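Aminofutalosine deaminase (Helicobacter pylori, PDB 7LKK) deaminates aminofutalosine in the menaquinone pathway as an iron-containing member of the amidohydrolase family, and probably also converts adenosine to inosine. Local coordinates at residues 23-28 with 400-405; 216-221 with 267-272; 261-266 with 285-290. One frame throughout, in Å; residues are numbered along the deposited sequence. Where two conformers were deposited one is given.

Contact 1: 23-28 with 400-405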
loop_
_atom_site.group_PDB
_atom_site.type_symbol
_atom_site.label_atom_id
_atom_site.label_comp_id
_atom_site.label_asym_id
_atom_site.label_seq_id
_atom_site.Cartn_x
_atom_site.Cartn_y
_atom_site.Cartn_z
ATOM N N LEU A 23 -16.113 -19.729 -3.864
ATOM C CA LEU A 23 -16.119 -18.656 -4.846
ATOM C C LEU A 23 -15.109 -18.993 -5.930
ATOM O O LEU A 23 -13.991 -19.420 -5.626
ATOM C CB LEU A 23 -15.781 -17.309 -4.199
ATOM C CG LEU A 23 -16.789 -16.787 -3.172
ATOM C CD1 LEU A 23 -16.138 -15.755 -2.261
ATOM C CD2 LEU A 23 -18.003 -16.199 -3.872
ATOM N N VAL A 24 -15.507 -18.815 -7.185
ATOM C CA VAL A 24 -14.639 -19.035 -8.334
ATOM C C VAL A 24 -14.632 -17.766 -9.172
ATOM O O VAL A 24 -15.696 -17.272 -9.563
ATOM C CB VAL A 24 -15.093 -20.240 -9.178
ATOM C CG1 VAL A 24 -14.204 -20.395 -10.405
ATOM C CG2 VAL A 24 -15.080 -21.509 -8.342
ATOM N N PHE A 25 -13.441 -17.237 -9.439
ATOM C CA PHE A 25 -13.270 -16.074 -10.303
ATOM C C PHE A 25 -12.887 -16.580 -11.688
ATOM O O PHE A 25 -11.791 -17.119 -11.875
ATOM C CB PHE A 25 -12.201 -15.126 -9.757
ATOM C CG PHE A 25 -12.533 -14.526 -8.416
ATOM C CD1 PHE A 25 -13.815 -14.604 -7.891
ATOM C CD2 PHE A 25 -11.555 -13.870 -7.684
ATOM C CE1 PHE A 25 -14.107 -14.050 -6.661
ATOM C CE2 PHE A 25 -11.843 -13.313 -6.456
ATOM C CZ PHE A 25 -13.120 -13.401 -5.943
ATOM N N LEU A 26 -13.789 -16.411 -12.659
ATOM C CA LEU A 26 -13.499 -16.872 -14.013
ATOM C C LEU A 26 -12.457 -15.998 -14.696
ATOM O O LEU A 26 -11.694 -16.488 -15.537
ATOM C CB LEU A 26 -14.777 -16.901 -14.849
ATOM C CG LEU A 26 -15.829 -17.954 -14.507
ATOM C CD1 LEU A 26 -16.814 -18.083 -15.656
ATOM C CD2 LEU A 26 -15.176 -19.294 -14.207
ATOM N N CYS A 27 -12.417 -14.712 -14.347
ATOM C CA CYS A 27 -11.511 -13.744 -14.965
ATOM C C CYS A 27 -11.701 -13.681 -16.478
ATOM O O CYS A 27 -10.741 -13.550 -17.241
ATOM C CB CYS A 27 -10.055 -14.035 -14.603
ATOM S SG CYS A 27 -9.710 -13.794 -12.849
ATOM N N ASN A 28 -12.948 -13.800 -16.921
ATOM C CA ASN A 28 -13.268 -13.306 -18.246
ATOM C C ASN A 28 -13.423 -11.790 -18.175
ATOM O O ASN A 28 -13.405 -11.192 -17.094
ATOM C CB ASN A 28 -14.532 -13.980 -18.792
ATOM C CG ASN A 28 -15.678 -14.004 -17.788
ATOM O OD1 ASN A 28 -15.630 -13.350 -16.748
ATOM N ND2 ASN A 28 -16.719 -14.766 -18.105
ATOM N N GLN A 400 -18.840 -8.331 -3.065
ATOM C CA GLN A 400 -17.628 -7.926 -2.364
ATOM C C GLN A 400 -16.468 -8.889 -2.585
ATOM O O GLN A 400 -15.351 -8.594 -2.145
ATOM C CB GLN A 400 -17.896 -7.807 -0.858
ATOM C CG GLN A 400 -18.818 -6.663 -0.458
ATOM C CD GLN A 400 -18.088 -5.344 -0.321
ATOM O OE1 GLN A 400 -17.018 -5.274 0.283
ATOM N NE2 GLN A 400 -18.669 -4.286 -0.875
ATOM N N ALA A 401 -16.707 -10.014 -3.266
ATOM C CA ALA A 401 -15.745 -11.112 -3.289
ATOM C C ALA A 401 -14.403 -10.678 -3.870
ATOM O O ALA A 401 -13.344 -10.993 -3.316
ATOM C CB ALA A 401 -16.316 -12.288 -4.084
ATOM N N ILE A 402 -14.428 -9.970 -5.001
ATOM C CA ILE A 402 -13.185 -9.604 -5.676
ATOM C C ILE A 402 -12.382 -8.619 -4.834
ATOM O O ILE A 402 -11.161 -8.758 -4.687
ATOM C CB ILE A 402 -13.485 -9.043 -7.076
ATOM C CG1 ILE A 402 -13.932 -10.165 -8.015
ATOM C CG2 ILE A 402 -12.266 -8.324 -7.641
ATOM C CD1 ILE A 402 -14.604 -9.671 -9.272
ATOM N N LEU A 403 -13.046 -7.604 -4.279
ATOM C CA LEU A 403 -12.340 -6.615 -3.468
ATOM C C LEU A 403 -11.812 -7.229 -2.176
ATOM O O LEU A 403 -10.651 -7.016 -1.808
ATOM C CB LEU A 403 -13.255 -5.428 -3.171
ATOM C CG LEU A 403 -12.726 -4.412 -2.153
ATOM C CD1 LEU A 403 -11.405 -3.812 -2.611
ATOM C CD2 LEU A 403 -13.754 -3.322 -1.896
ATOM N N GLN A 404 -12.650 -7.998 -1.471
ATOM C CA GLN A 404 -12.204 -8.629 -0.231
ATOM C C GLN A 404 -11.061 -9.604 -0.490
ATOM O O GLN A 404 -10.146 -9.731 0.332
ATOM C CB GLN A 404 -13.367 -9.345 0.458
ATOM C CG GLN A 404 -14.521 -8.437 0.862
ATOM C CD GLN A 404 -14.199 -7.556 2.051
ATOM O OE1 GLN A 404 -13.234 -7.796 2.778
ATOM N NE2 GLN A 404 -15.012 -6.528 2.256
ATOM N N PHE A 405 -11.106 -10.310 -1.622
ATOM C CA PHE A 405 -9.997 -11.182 -1.995
ATOM C C PHE A 405 -8.702 -10.388 -2.135
ATOM O O PHE A 405 -7.668 -10.764 -1.573
ATOM C CB PHE A 405 -10.314 -11.916 -3.299
ATOM C CG PHE A 405 -9.124 -12.603 -3.909
ATOM C CD1 PHE A 405 -8.743 -13.863 -3.479
ATOM C CD2 PHE A 405 -8.379 -11.986 -4.901
ATOM C CE1 PHE A 405 -7.645 -14.496 -4.032
ATOM C CE2 PHE A 405 -7.282 -12.615 -5.457
ATOM C CZ PHE A 405 -6.916 -13.871 -5.022
#
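The ring of F25 reaches from strand 23-25 to helix 401-405, where it meets A401, I402 and F405. I402 lies over one face: its CG1 stands 4.0 Å from the centroid of the F25 ring and 15° off the ring normal, a CH-pi contact. The F25 edge is turned toward the F405 face in a T-shaped pair with planes at 84° and centroids 5.6 Å apart, while F405 CB sits near the F25 ring plane, 3.8 Å from F25 CE2. This contact joins the beta-rich part of the amidohydrolase fold, formed by both ends of the chain, to a late helix that runs at about a right angle to the strand; L361 of helix 353-364 also packs on F25 and I402. With CG opposite the backbone N (chi1 168°), the F405 ring is set across the CE2 edge of F25 and also meets F390 edge-to-face. A401 meets the F25 rim too, its carbonyl O 3.6 Å from F25 CZ and near the ring plane, its CB 3.8 Å from F25 CE1 and 3.9 Å from L23 CD1. Just ahead of A401, Q400 NE2 donates to the carbonyl O of Y93 of the second subunit.

Contact 2: 216-221 with 267-272. With FE (Fe (III) ion), chain E; MCF ((8R)-3-(5-S-methyl-5-thio-beta-D-ribofuranosyl)-3,6,7,8-tetrahydroimidazo[4,5-d][1,3]diazepin-8-ol), chain J; EDO (1,2-ethanediol), chain H.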
loop_
_atom_site.group_PDB
_atom_site.type_symbol
_atom_site.label_atom_id
_atom_site.label_comp_id
_atom_site.label_asym_id
_atom_site.label_seq_id
_atom_site.Cartn_x
_atom_site.Cartn_y
_atom_site.Cartn_z
ATOM N N SER A 216 9.141 -13.098 -32.178
ATOM C CA SER A 216 9.282 -12.851 -30.752
ATOM C C SER A 216 8.416 -11.676 -30.314
ATOM O O SER A 216 8.145 -10.753 -31.088
ATOM C CB SER A 216 10.744 -12.566 -30.390
ATOM O OG SER A 216 11.555 -13.715 -30.563
ATOM N N LEU A 217 7.988 -11.715 -29.054
ATOM C CA LEU A 217 7.305 -10.575 -28.467
ATOM C C LEU A 217 8.301 -9.449 -28.197
ATOM O O LEU A 217 9.516 -9.655 -28.153
ATOM C CB LEU A 217 6.609 -10.969 -27.161
ATOM C CG LEU A 217 5.221 -11.615 -27.173
ATOM C CD1 LEU A 217 5.029 -12.583 -28.330
ATOM C CD2 LEU A 217 4.965 -12.310 -25.841
ATOM N N LEU A 218 7.772 -8.240 -28.017
ATOM C CA LEU A 218 8.592 -7.074 -27.719
ATOM C C LEU A 218 8.066 -6.375 -26.474
ATOM O O LEU A 218 6.885 -6.476 -26.133
ATOM C CB LEU A 218 8.627 -6.084 -28.895
ATOM C CG LEU A 218 9.519 -6.476 -30.075
ATOM C CD1 LEU A 218 9.117 -5.716 -31.331
ATOM C CD2 LEU A 218 10.985 -6.238 -29.741
ATOM N N SER A 219 8.965 -5.666 -25.797
ATOM C CA SER A 219 8.623 -4.904 -24.607
ATOM C C SER A 219 9.521 -3.678 -24.563
ATOM O O SER A 219 10.636 -3.695 -25.090
ATOM C CB SER A 219 8.777 -5.739 -23.330
ATOM O OG SER A 219 8.350 -5.017 -22.188
ATOM N N THR A 220 9.024 -2.612 -23.943
ATOM C CA THR A 220 9.790 -1.377 -23.862
ATOM C C THR A 220 9.241 -0.512 -22.737
ATOM O O THR A 220 8.049 -0.569 -22.419
ATOM C CB THR A 220 9.760 -0.612 -25.195
ATOM O OG1 THR A 220 10.611 0.538 -25.113
ATOM C CG2 THR A 220 8.343 -0.177 -25.544
ATOM N N HIS A 221 10.131 0.265 -22.121
ATOM C CA HIS A 221 9.737 1.303 -21.177
ATOM C C HIS A 221 9.420 2.573 -21.955
ATOM O O HIS A 221 10.205 2.990 -22.812
ATOM C CB HIS A 221 10.844 1.568 -20.157
ATOM C CG HIS A 221 11.251 0.357 -19.376
ATOM N ND1 HIS A 221 12.350 -0.406 -19.705
ATOM C CD2 HIS A 221 10.704 -0.222 -18.280
ATOM C CE1 HIS A 221 12.464 -1.403 -18.845
ATOM N NE2 HIS A 221 11.479 -1.314 -17.970
ATOM N N LYS A 267 5.312 -0.316 -35.195
ATOM C CA LYS A 267 4.106 -0.456 -36.001
ATOM C C LYS A 267 3.874 -1.910 -36.392
ATOM O O LYS A 267 4.793 -2.599 -36.845
ATOM C CB LYS A 267 4.212 0.422 -37.251
ATOM C CG LYS A 267 3.070 0.256 -38.235
ATOM C CD LYS A 267 2.992 1.434 -39.191
ATOM C CE LYS A 267 3.071 0.981 -40.639
ATOM N NZ LYS A 267 4.482 0.831 -41.095
ATOM N N ASP A 268 2.637 -2.369 -36.212
ATOM C CA ASP A 268 2.215 -3.730 -36.546
ATOM C C ASP A 268 3.099 -4.773 -35.862
ATOM O O ASP A 268 3.705 -5.637 -36.498
ATOM C CB ASP A 268 2.200 -3.938 -38.064
ATOM C CG ASP A 268 1.305 -2.947 -38.783
ATOM O OD1 ASP A 268 1.790 -2.263 -39.707
ATOM O OD2 ASP A 268 0.112 -2.855 -38.429
ATOM N N THR A 269 3.154 -4.683 -34.533
ATOM C CA THR A 269 3.904 -5.622 -33.713
ATOM C C THR A 269 3.067 -6.001 -32.498
ATOM O O THR A 269 2.018 -5.414 -32.230
ATOM C CB THR A 269 5.251 -5.041 -33.250
ATOM O OG1 THR A 269 5.027 -3.798 -32.572
ATOM C CG2 THR A 269 6.188 -4.815 -34.430
ATOM N N HIS A 270 3.544 -7.009 -31.768
ATOM C CA HIS A 270 3.018 -7.367 -30.450
ATOM C C HIS A 270 4.022 -6.844 -29.427
ATOM O O HIS A 270 5.002 -7.514 -29.096
ATOM C CB HIS A 270 2.817 -8.878 -30.345
ATOM C CG HIS A 270 2.259 -9.334 -29.031
ATOM N ND1 HIS A 270 1.155 -10.156 -28.940
ATOM C CD2 HIS A 270 2.660 -9.105 -27.758
ATOM C CE1 HIS A 270 0.896 -10.405 -27.669
ATOM N NE2 HIS A 270 1.791 -9.775 -26.930
ATOM N N THR A 271 3.775 -5.638 -28.915
ATOM C CA THR A 271 4.736 -4.946 -28.062
ATOM C C THR A 271 4.082 -4.515 -26.757
ATOM O O THR A 271 3.011 -3.900 -26.766
ATOM C CB THR A 271 5.327 -3.721 -28.772
ATOM O OG1 THR A 271 6.014 -4.139 -29.958
ATOM C CG2 THR A 271 6.310 -2.997 -27.863
ATOM N N LEU A 272 4.736 -4.831 -25.642
ATOM C CA LEU A 272 4.326 -4.348 -24.330
ATOM C C LEU A 272 4.944 -2.978 -24.078
ATOM O O LEU A 272 6.159 -2.802 -24.215
ATOM C CB LEU A 272 4.754 -5.321 -23.228
ATOM C CG LEU A 272 3.956 -6.605 -22.983
ATOM C CD1 LEU A 272 4.050 -7.562 -24.163
ATOM C CD2 LEU A 272 4.444 -7.283 -21.713
HETATM FE FE FE E . 11.181 -2.368 -15.871
HETATM O O8 MCF J . 11.466 -0.488 -15.394
HETATM C C8 MCF J . 12.144 -0.131 -14.216
HETATM C C7 MCF J . 12.352 1.375 -14.092
HETATM N N6 MCF J . 12.514 1.980 -15.390
HETATM C C5 MCF J . 13.461 1.417 -16.326
HETATM N N4 MCF J . 14.295 0.242 -16.098
HETATM C C10 MCF J . 14.493 -0.679 -14.951
HETATM C C9 MCF J . 13.475 -0.892 -14.042
HETATM N N1 MCF J . 13.919 -1.755 -13.139
HETATM C C2 MCF J . 15.165 -2.113 -13.444
HETATM N N3 MCF J . 15.506 -1.459 -14.558
HETATM C C1S MCF J . 16.850 -1.597 -15.200
HETATM C C2S MCF J . 16.800 -1.713 -16.741
HETATM O O2S MCF J . 16.575 -3.003 -17.120
HETATM O O4S MCF J . 17.544 -0.541 -14.991
HETATM C C4S MCF J . 18.600 -0.451 -16.216
HETATM C C3S MCF J . 18.204 -1.276 -17.141
HETATM O O3S MCF J . 19.120 -2.473 -17.170
HETATM C C5S MCF J . 18.631 0.971 -16.749
HETATM S S5S MCF J . 20.281 1.337 -17.412
HETATM C C6S MCF J . 20.171 2.760 -18.535
HETATM C C1 EDO H . 6.516 -8.514 -33.924
HETATM O O1 EDO H . 5.942 -8.486 -32.613
HETATM C C2 EDO H . 6.667 -9.960 -34.380
HETATM O O2 EDO H . 7.718 -10.585 -33.635
#
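L218 and T271 face each other as parallel bridge partners, with S219 and L272 the next pair along, and three backbone hydrogen bonds form the first shell of this strand-strand contact. L218 N donates to H270 O (3.1 Å), L272 N to L218 O (2.8 Å) and T220 N to L272 O (2.9 Å). Two CA-H...O contacts, from T271 CA to L218 O and from S219 CA to L272 O, fill the same ladder. Side chains pair by face. L218 and T271 share one; on the other, S219 OG rests 3.8 Å from L272 CB. Near the strand starts L217 CG sits over a face of the H270 imidazole, 4.0 Å from its centroid, and H270 NE2 is bonded to A371 O. A 1,2-ethanediol, probably from the crystallisation liquor, bridges H270 N and S216 O.

The next shell positions T220 and H221. V193 O and Y262 OH both bond T220 OG1, which is anti to the backbone N (chi1 -175°), and the backbone of S219 pairs with V193 in the adjoining strand of the TIM-type barrel. The strand then delivers H221, whose NE2 binds iron at 2.4 Å beside H79, H81 and the inhibitor hydroxyl O8, in a site that also includes D328. One face of its ring lies against inhibitor atom C5. Held at ND1 by the H194 carbonyl and at NE2 by iron, the imidazole has its rotation restrained through both nitrogens; the carbonyl would probably also make the ring a slightly stronger electron donor to the metal.

Contact 3: 261-266 with 285-290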
loop_
_atom_site.group_PDB
_atom_site.type_symbol
_atom_site.label_atom_id
_atom_site.label_comp_id
_atom_site.label_asym_id
_atom_site.label_seq_id
_atom_site.Cartn_x
_atom_site.Cartn_y
_atom_site.Cartn_z
ATOM N N ASP A 261 7.921 9.319 -33.337
ATOM C CA ASP A 261 9.075 8.700 -33.983
ATOM C C ASP A 261 9.443 7.386 -33.304
ATOM O O ASP A 261 9.795 6.407 -33.973
ATOM C CB ASP A 261 10.258 9.667 -33.965
ATOM C CG ASP A 261 11.417 9.193 -34.818
ATOM O OD1 ASP A 261 11.170 8.540 -35.852
ATOM O OD2 ASP A 261 12.576 9.480 -34.455
ATOM N N TYR A 262 9.359 7.345 -31.974
ATOM C CA TYR A 262 9.660 6.117 -31.244
ATOM C C TYR A 262 8.541 5.095 -31.402
ATOM O O TYR A 262 8.797 3.919 -31.685
ATOM C CB TYR A 262 9.896 6.433 -29.767
ATOM C CG TYR A 262 10.444 5.270 -28.975
ATOM C CD1 TYR A 262 11.792 4.943 -29.033
ATOM C CD2 TYR A 262 9.614 4.497 -28.173
ATOM C CE1 TYR A 262 12.301 3.880 -28.311
ATOM C CE2 TYR A 262 10.113 3.431 -27.448
ATOM C CZ TYR A 262 11.457 3.127 -27.520
ATOM O OH TYR A 262 11.960 2.068 -26.802
ATOM N N ILE A 263 7.291 5.531 -31.216
ATOM C CA ILE A 263 6.149 4.619 -31.285
ATOM C C ILE A 263 6.085 3.934 -32.645
ATOM O O ILE A 263 5.852 2.722 -32.734
ATOM C CB ILE A 263 4.843 5.380 -30.984
ATOM C CG1 ILE A 263 4.813 5.856 -29.531
ATOM C CG2 ILE A 263 3.626 4.512 -31.306
ATOM C CD1 ILE A 263 3.793 6.947 -29.277
ATOM N N ASP A 264 6.296 4.695 -33.722
ATOM C CA ASP A 264 6.117 4.159 -35.067
ATOM C C ASP A 264 7.068 3.010 -35.379
ATOM O O ASP A 264 6.761 2.195 -36.254
ATOM C CB ASP A 264 6.287 5.271 -36.104
ATOM C CG ASP A 264 5.164 6.288 -36.053
ATOM O OD1 ASP A 264 4.211 6.089 -35.268
ATOM O OD2 ASP A 264 5.236 7.291 -36.796
ATOM N N MET A 265 8.209 2.924 -34.684
ATOM C CA MET A 265 9.114 1.795 -34.885
ATOM C C MET A 265 8.424 0.463 -34.626
ATOM O O MET A 265 8.767 -0.545 -35.253
ATOM C CB MET A 265 10.334 1.919 -33.973
ATOM C CG MET A 265 11.321 3.003 -34.353
ATOM S SD MET A 265 12.875 2.778 -33.466
ATOM C CE MET A 265 12.283 2.717 -31.775
ATOM N N PHE A 266 7.469 0.434 -33.697
ATOM C CA PHE A 266 6.786 -0.788 -33.302
ATOM C C PHE A 266 5.488 -1.007 -34.071
ATOM O O PHE A 266 4.651 -1.807 -33.638
ATOM C CB PHE A 266 6.515 -0.768 -31.795
ATOM C CG PHE A 266 7.757 -0.605 -30.961
ATOM C CD1 PHE A 266 8.444 -1.715 -30.496
ATOM C CD2 PHE A 266 8.241 0.654 -30.652
ATOM C CE1 PHE A 266 9.589 -1.570 -29.736
ATOM C CE2 PHE A 266 9.387 0.806 -29.892
ATOM C CZ PHE A 266 10.061 -0.307 -29.431
ATOM N N LYS A 285 -3.202 7.005 -28.111
ATOM C CA LYS A 285 -3.969 6.673 -29.307
ATOM C C LYS A 285 -3.051 6.289 -30.459
ATOM O O LYS A 285 -3.375 5.394 -31.249
ATOM C CB LYS A 285 -4.862 7.850 -29.698
ATOM C CG LYS A 285 -6.065 8.043 -28.789
ATOM C CD LYS A 285 -6.942 9.179 -29.286
ATOM C CE LYS A 285 -8.088 8.651 -30.133
ATOM N NZ LYS A 285 -8.589 7.344 -29.618
ATOM N N ARG A 286 -1.898 6.955 -30.567
ATOM C CA ARG A 286 -0.917 6.588 -31.583
ATOM C C ARG A 286 -0.394 5.178 -31.349
ATOM O O ARG A 286 -0.224 4.405 -32.298
ATOM C CB ARG A 286 0.235 7.592 -31.583
ATOM C CG ARG A 286 1.231 7.399 -32.717
ATOM C CD ARG A 286 0.747 8.067 -33.991
ATOM N NE ARG A 286 1.810 8.194 -34.985
ATOM C CZ ARG A 286 1.744 8.988 -36.048
ATOM N NH1 ARG A 286 0.664 9.730 -36.257
ATOM N NH2 ARG A 286 2.754 9.042 -36.907
ATOM N N ILE A 287 -0.124 4.832 -30.089
ATOM C CA ILE A 287 0.310 3.477 -29.757
ATOM C C ILE A 287 -0.738 2.467 -30.203
ATOM O O ILE A 287 -0.422 1.453 -30.839
ATOM C CB ILE A 287 0.588 3.362 -28.247
ATOM C CG1 ILE A 287 1.865 4.111 -27.863
ATOM C CG2 ILE A 287 0.694 1.913 -27.830
ATOM C CD1 ILE A 287 2.073 4.223 -26.367
ATOM N N LYS A 288 -2.005 2.740 -29.884
ATOM C CA LYS A 288 -3.084 1.816 -30.217
ATOM C C LYS A 288 -3.218 1.632 -31.724
ATOM O O LYS A 288 -3.319 0.503 -32.216
ATOM C CB LYS A 288 -4.395 2.324 -29.616
ATOM C CG LYS A 288 -5.648 1.747 -30.252
ATOM C CD LYS A 288 -6.254 0.651 -29.394
ATOM C CE LYS A 288 -7.686 0.363 -29.817
ATOM N NZ LYS A 288 -8.390 -0.540 -28.866
ATOM N N SER A 289 -3.228 2.736 -32.475
ATOM C CA SER A 289 -3.479 2.656 -33.910
ATOM C C SER A 289 -2.272 2.145 -34.688
ATOM O O SER A 289 -2.443 1.462 -35.704
ATOM C CB SER A 289 -3.907 4.023 -34.447
ATOM O OG SER A 289 -2.872 4.978 -34.303
ATOM N N GLN A 290 -1.054 2.457 -34.242
ATOM C CA GLN A 290 0.141 2.066 -34.983
ATOM C C GLN A 290 0.602 0.650 -34.646
ATOM O O GLN A 290 0.921 -0.131 -35.547
ATOM C CB GLN A 290 1.272 3.064 -34.716
ATOM C CG GLN A 290 1.092 4.413 -35.397
ATOM C CD GLN A 290 1.163 4.319 -36.911
ATOM O OE1 GLN A 290 2.244 4.341 -37.495
ATOM N NE2 GLN A 290 0.005 4.219 -37.554
#
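R286 and D264 form a two-pronged salt bridge between helices 261-264 and 285-290, and the arginine can be followed outward atom by atom. Its CB points toward the other helix. CG, set anti to the backbone N, lies 4.0 Å from I263 CG2, so the aliphatic base of the arginine rests on the isoleucine. A bend at chi2 (83°) turns the chain so that NE and NH2 face the D264 carboxylate, and CD passes at the margin of contact with D264 OD1. At NE the polar part begins: it donates to D264 OD1 at 3.2 Å. CZ stands opposite the carboxylate, nearly equidistant from its two oxygens, and NH2 ends the grip with a 3.0 Å bond to D264 OD2, nearly straight at 170°. The guanidinium therefore presents its NE side, one nitrogen to each oxygen, and each oxygen answers with its syn lone pair. The two planes are only 18° apart.

Beneath this bridge the helices touch through I263 and I287, whose side chains cross at about a right angle with I263 CD1 3.7 Å from I287 CG1. F222 of strand 218-222 touches both isoleucines, which places the pair between the helical layer and the barrel wall of this amidohydrolase. Q290 packs beside the carboxylate without bonding to it: its OE1 is 3.4 Å from D264 OD1, two acceptors, with the amide and carboxylate planes well turned from each other.

The salt bridge is made by partly exposed residues, whereas the isoleucines are buried, so the ionic grip sits over an apolar seam. Two bonds with nearly coplanar groups restrain rotation of both ends, and the arginine's positive charge would be expected to favour the ionised form of D264.

In the fold
Contacts 2 and 3 are neighbours, with centres 10 Å apart, and belong to one piece of the barrel: helix 259-264 leads into strand 269-275, which is followed by helix 281-291. They join directly through T220 OG1 and Y262 OH, 2.6 Å apart, and through D268 N and Q290 O at 2.9 Å, while F266 packs on T271. Contact 2 supplies H221 to the iron and the inhibitor pocket; in contact 3 the side chain of I287 lies about 11 Å from that of H221, a layer farther out. Contact 1 lies away from the site, across the chain's centre from contact 2, their centres 30 Å apart and nearest atoms about 16 Å.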